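Side-chain contact in DyP (Bjerkandera adusta, PDB 3VXJ), which probably uses heme b to oxidise dyes and phenolic compounds at the expense of hydrogen peroxide: residues R315-G320 with F382-T387. Residues are numbered along the deposited sequence; the frame is centred on the assembly and turned at random.
Sequences RQDLGG and FSKPIT. With 3DM (2,6-dimethoxyphenol), chain E; 3DM (2,6-dimethoxyphenol), chain D; HEM (protoporphyrin IX containing Fe), chain B.
Lys384 NZ reaches Asp317 OD1 at 2.8 Å in a hydrogen-bonded salt bridge, the side chains crossing at about a right angle. The ammonium comes from above the carboxylate, 57° out of its plane; Arg310 forms a second salt bridge on OD2. The lysine chain bends at chi2, then runs extended to NZ, where Leu297 O and a water are further acceptors. That water donates to both Asp317 O and Phe382 O, each at 2.8 Å, tying the backbones together. Phe382 holds CG between its backbone N and carbonyl carbon (chi1 46°), which brings the ring end against the 3-10 segment 316-318: CZ lies 3.6 Å from Asp317 O, and CE2 meets Leu318 CD2 at 4.3 Å. O1 of the chain E 2,6-dimethoxyphenol gives Ser383 O a 2.9 Å hydrogen bond; Arg315 CG packs 3.7 Å from C1 of the chain D ring, with Leu318 CD1 near its methoxy carbon C7. Arg315 runs extended from CG to NE, and its NH2 donates a nearly straight hydrogen bond (171°, 2.9 Å) to heme propionate O1D in the guanidinium plane, while Asn289 and Phe291 O hold the same group. Cutting it back to an alanine would probably cost O1D this bond and strip the wall beside the phenol. Salt bridge and water thus join two loops of the C-terminal DyP-type peroxidase region, each at a phenol site, one linked by Arg315 to a heme propionate.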
loop_
_atom_site.group_PDB
_atom_site.type_symbol
_atom_site.label_atom_id
_atom_site.label_comp_id
_atom_site.label_asym_id
_atom_site.label_seq_id
_atom_site.Cartn_x
_atom_site.Cartn_y
_atom_site.Cartn_z
ATOM N N ARG A 315 7.889 15.045 -1.030
ATOM C CA ARG A 315 9.163 15.500 -0.447
ATOM C C ARG A 315 9.274 17.032 -0.550
ATOM O O ARG A 315 8.351 17.730 -0.108
ATOM C CB ARG A 315 10.362 14.721 -1.032
ATOM C CG ARG A 315 10.192 13.223 -0.869
ATOM C CD ARG A 315 11.402 12.409 -1.315
ATOM N NE ARG A 315 11.048 10.986 -1.299
ATOM C CZ ARG A 315 11.819 9.984 -0.883
ATOM N NH1 ARG A 315 13.053 10.199 -0.443
ATOM N NH2 ARG A 315 11.336 8.754 -0.901
ATOM N N GLN A 316 10.363 17.565 -1.109
ATOM C CA GLN A 316 10.576 19.018 -1.127
ATOM C C GLN A 316 9.614 19.790 -2.033
ATOM O O GLN A 316 9.560 21.017 -1.963
ATOM C CB GLN A 316 12.041 19.359 -1.462
ATOM C CG GLN A 316 12.452 20.827 -1.250
ATOM C CD GLN A 316 12.421 21.267 0.208
ATOM O OE1 GLN A 316 12.518 20.446 1.123
ATOM N NE2 GLN A 316 12.300 22.570 0.423
ATOM N N ASP A 317 8.825 19.101 -2.859
ATOM C CA ASP A 317 7.752 19.809 -3.580
ATOM C C ASP A 317 6.781 20.493 -2.603
ATOM O O ASP A 317 6.104 21.458 -2.972
ATOM C CB ASP A 317 6.954 18.876 -4.499
ATOM C CG ASP A 317 7.723 18.439 -5.737
ATOM O OD1 ASP A 317 8.653 19.136 -6.198
ATOM O OD2 ASP A 317 7.341 17.373 -6.268
ATOM N N LEU A 318 6.719 20.005 -1.363
ATOM C CA LEU A 318 5.864 20.629 -0.340
ATOM C C LEU A 318 6.513 21.839 0.335
ATOM O O LEU A 318 5.835 22.572 1.064
ATOM C CB LEU A 318 5.425 19.604 0.713
ATOM C CG LEU A 318 4.559 18.446 0.224
ATOM C CD1 LEU A 318 4.177 17.566 1.398
ATOM C CD2 LEU A 318 3.312 18.946 -0.498
ATOM N N GLY A 319 7.808 22.042 0.094
ATOM C CA GLY A 319 8.536 23.183 0.654
ATOM C C GLY A 319 9.408 22.851 1.850
ATOM O O GLY A 319 10.157 23.705 2.336
ATOM N N GLY A 320 9.310 21.619 2.331
ATOM C CA GLY A 320 10.082 21.151 3.477
ATOM C C GLY A 320 9.433 19.904 4.048
ATOM O O GLY A 320 8.437 19.416 3.490
ATOM N N PHE A 382 2.161 21.759 -6.898
ATOM C CA PHE A 382 1.812 23.130 -7.237
ATOM C C PHE A 382 3.045 23.928 -7.646
ATOM O O PHE A 382 4.186 23.508 -7.393
ATOM C CB PHE A 382 1.098 23.805 -6.054
ATOM C CG PHE A 382 1.767 23.574 -4.727
ATOM C CD1 PHE A 382 2.867 24.336 -4.339
ATOM C CD2 PHE A 382 1.296 22.589 -3.862
ATOM C CE1 PHE A 382 3.491 24.116 -3.117
ATOM C CE2 PHE A 382 1.914 22.362 -2.632
ATOM C CZ PHE A 382 3.013 23.128 -2.260
ATOM N N SER A 383 2.801 25.067 -8.294
ATOM C CA SER A 383 3.840 26.045 -8.653
ATOM C C SER A 383 4.926 25.510 -9.596
ATOM O O SER A 383 6.095 25.900 -9.495
ATOM C CB SER A 383 4.473 26.644 -7.388
ATOM O OG SER A 383 3.484 27.193 -6.531
ATOM N N LYS A 384 4.533 24.617 -10.507
ATOM C CA LYS A 384 5.462 24.048 -11.487
ATOM C C LYS A 384 5.315 24.726 -12.851
ATOM O O LYS A 384 4.226 25.203 -13.188
ATOM C CB LYS A 384 5.247 22.535 -11.623
ATOM C CG LYS A 384 5.448 21.727 -10.343
ATOM C CD LYS A 384 6.713 22.102 -9.597
ATOM C CE LYS A 384 6.961 21.127 -8.475
ATOM N NZ LYS A 384 8.077 21.531 -7.585
ATOM N N PRO A 385 6.412 24.786 -13.635
ATOM C CA PRO A 385 6.357 25.463 -14.939
ATOM C C PRO A 385 5.596 24.687 -16.028
ATOM O O PRO A 385 5.268 25.263 -17.069
ATOM C CB PRO A 385 7.836 25.608 -15.316
ATOM C CG PRO A 385 8.510 24.478 -14.616
ATOM C CD PRO A 385 7.795 24.393 -13.296
ATOM N N ILE A 386 5.350 23.399 -15.789
ATOM C CA ILE A 386 4.580 22.543 -16.698
ATOM C C ILE A 386 3.556 21.807 -15.842
ATOM O O ILE A 386 3.904 21.288 -14.787
ATOM C CB ILE A 386 5.485 21.509 -17.458
ATOM C CG1 ILE A 386 6.528 22.241 -18.312
ATOM C CG2 ILE A 386 4.633 20.569 -18.333
ATOM C CD1 ILE A 386 7.490 21.327 -19.049
ATOM N N THR A 387 2.300 21.775 -16.281
ATOM C CA THR A 387 1.258 21.008 -15.595
ATOM C C THR A 387 1.715 19.571 -15.357
ATOM O O THR A 387 2.080 18.879 -16.307
ATOM C CB THR A 387 -0.030 20.979 -16.434
ATOM O OG1 THR A 387 -0.483 22.322 -16.622
ATOM C CG2 THR A 387 -1.135 20.163 -15.740
HETATM O O1 3DM E . 8.248 27.080 -10.962
HETATM C C1 3DM E . 8.151 27.884 -12.057
HETATM C C2 3DM E . 9.313 28.327 -12.689
HETATM O O2 3DM E . 10.513 27.923 -12.175
HETATM C C7 3DM E . 11.686 28.519 -12.761
HETATM C C3 3DM E . 9.215 29.151 -13.819
HETATM C C4 3DM E . 7.960 29.529 -14.303
HETATM C C5 3DM E . 6.799 29.085 -13.663
HETATM C C6 3DM E . 6.894 28.262 -12.534
HETATM O O3 3DM E . 5.787 27.789 -11.877
HETATM C C8 3DM E . 4.571 28.541 -12.070
HETATM O O1 3DM D . 9.713 12.358 2.863
HETATM C C1 3DM D . 10.141 13.666 2.788
HETATM C C2 3DM D . 9.246 14.733 2.923
HETATM O O2 3DM D . 7.917 14.460 3.125
HETATM C C7 3DM D . 6.974 15.515 2.885
HETATM C C3 3DM D . 9.738 16.044 2.849
HETATM C C4 3DM D . 11.096 16.282 2.617
HETATM C C5 3DM D . 11.984 15.220 2.490
HETATM C C6 3DM D . 11.502 13.913 2.571
HETATM O O3 3DM D . 12.323 12.827 2.448
HETATM C C8 3DM D . 13.653 13.056 1.912
HETATM C CHA HEM B . 5.894 3.631 -3.668
HETATM C CHB HEM B . 4.034 0.452 -6.798
HETATM C CHC HEM B . -0.447 1.807 -5.582
HETATM C CHD HEM B . 1.387 4.970 -2.418
HETATM C C1A HEM B . 5.782 2.680 -4.644
HETATM C C2A HEM B . 6.886 2.061 -5.343
HETATM C C3A HEM B . 6.363 1.186 -6.220
HETATM C C4A HEM B . 4.925 1.209 -6.072
HETATM C CMA HEM B . 7.124 0.273 -7.200
HETATM C CAA HEM B . 8.373 2.429 -5.140
HETATM C CBA HEM B . 9.094 1.649 -4.039
HETATM C CGA HEM B . 8.696 2.051 -2.638
HETATM O O1A HEM B . 9.042 3.159 -2.175
HETATM O O2A HEM B . 8.037 1.218 -1.955
HETATM C C1B HEM B . 2.657 0.526 -6.736
HETATM C C2B HEM B . 1.731 -0.271 -7.512
HETATM C C3B HEM B . 0.483 0.103 -7.170
HETATM C C4B HEM B . 0.601 1.134 -6.161
HETATM C CMB HEM B . 2.162 -1.331 -8.549
HETATM C CAB HEM B . -0.862 -0.448 -7.687
HETATM C CBB HEM B . -0.977 -1.673 -8.205
HETATM C C1C HEM B . -0.334 2.812 -4.655
HETATM C C2C HEM B . -1.435 3.567 -4.087
HETATM C C3C HEM B . -0.926 4.457 -3.220
HETATM C C4C HEM B . 0.510 4.277 -3.215
HETATM C CMC HEM B . -2.916 3.336 -4.441
HETATM C CAC HEM B . -1.667 5.496 -2.337
HETATM C CBC HEM B . -2.748 6.153 -2.779
HETATM C C1D HEM B . 2.752 4.844 -2.425
HETATM C C2D HEM B . 3.620 5.519 -1.492
HETATM C C3D HEM B . 5.007 5.117 -1.885
HETATM C C4D HEM B . 4.854 4.230 -3.011
HETATM C CMD HEM B . 3.266 6.473 -0.339
HETATM C CAD HEM B . 6.287 5.610 -1.194
HETATM C CBD HEM B . 6.613 6.987 -1.765
HETATM C CGD HEM B . 7.833 7.582 -1.115
HETATM O O1D HEM B . 8.749 8.008 -1.870
HETATM O O2D HEM B . 7.898 7.639 0.133
HETATM N NA HEM B . 4.611 2.155 -5.130
HETATM N NB HEM B . 1.936 1.406 -5.938
HETATM N NC HEM B . 0.837 3.303 -4.126
HETATM N ND HEM B . 3.508 4.061 -3.294
HETATM FE FE HEM B . 2.718 2.777 -4.676
HETATM O O HOH W 1 5.925 22.199 -5.636
HETATM O O HOH W 2 2.784 1.368 -3.269
#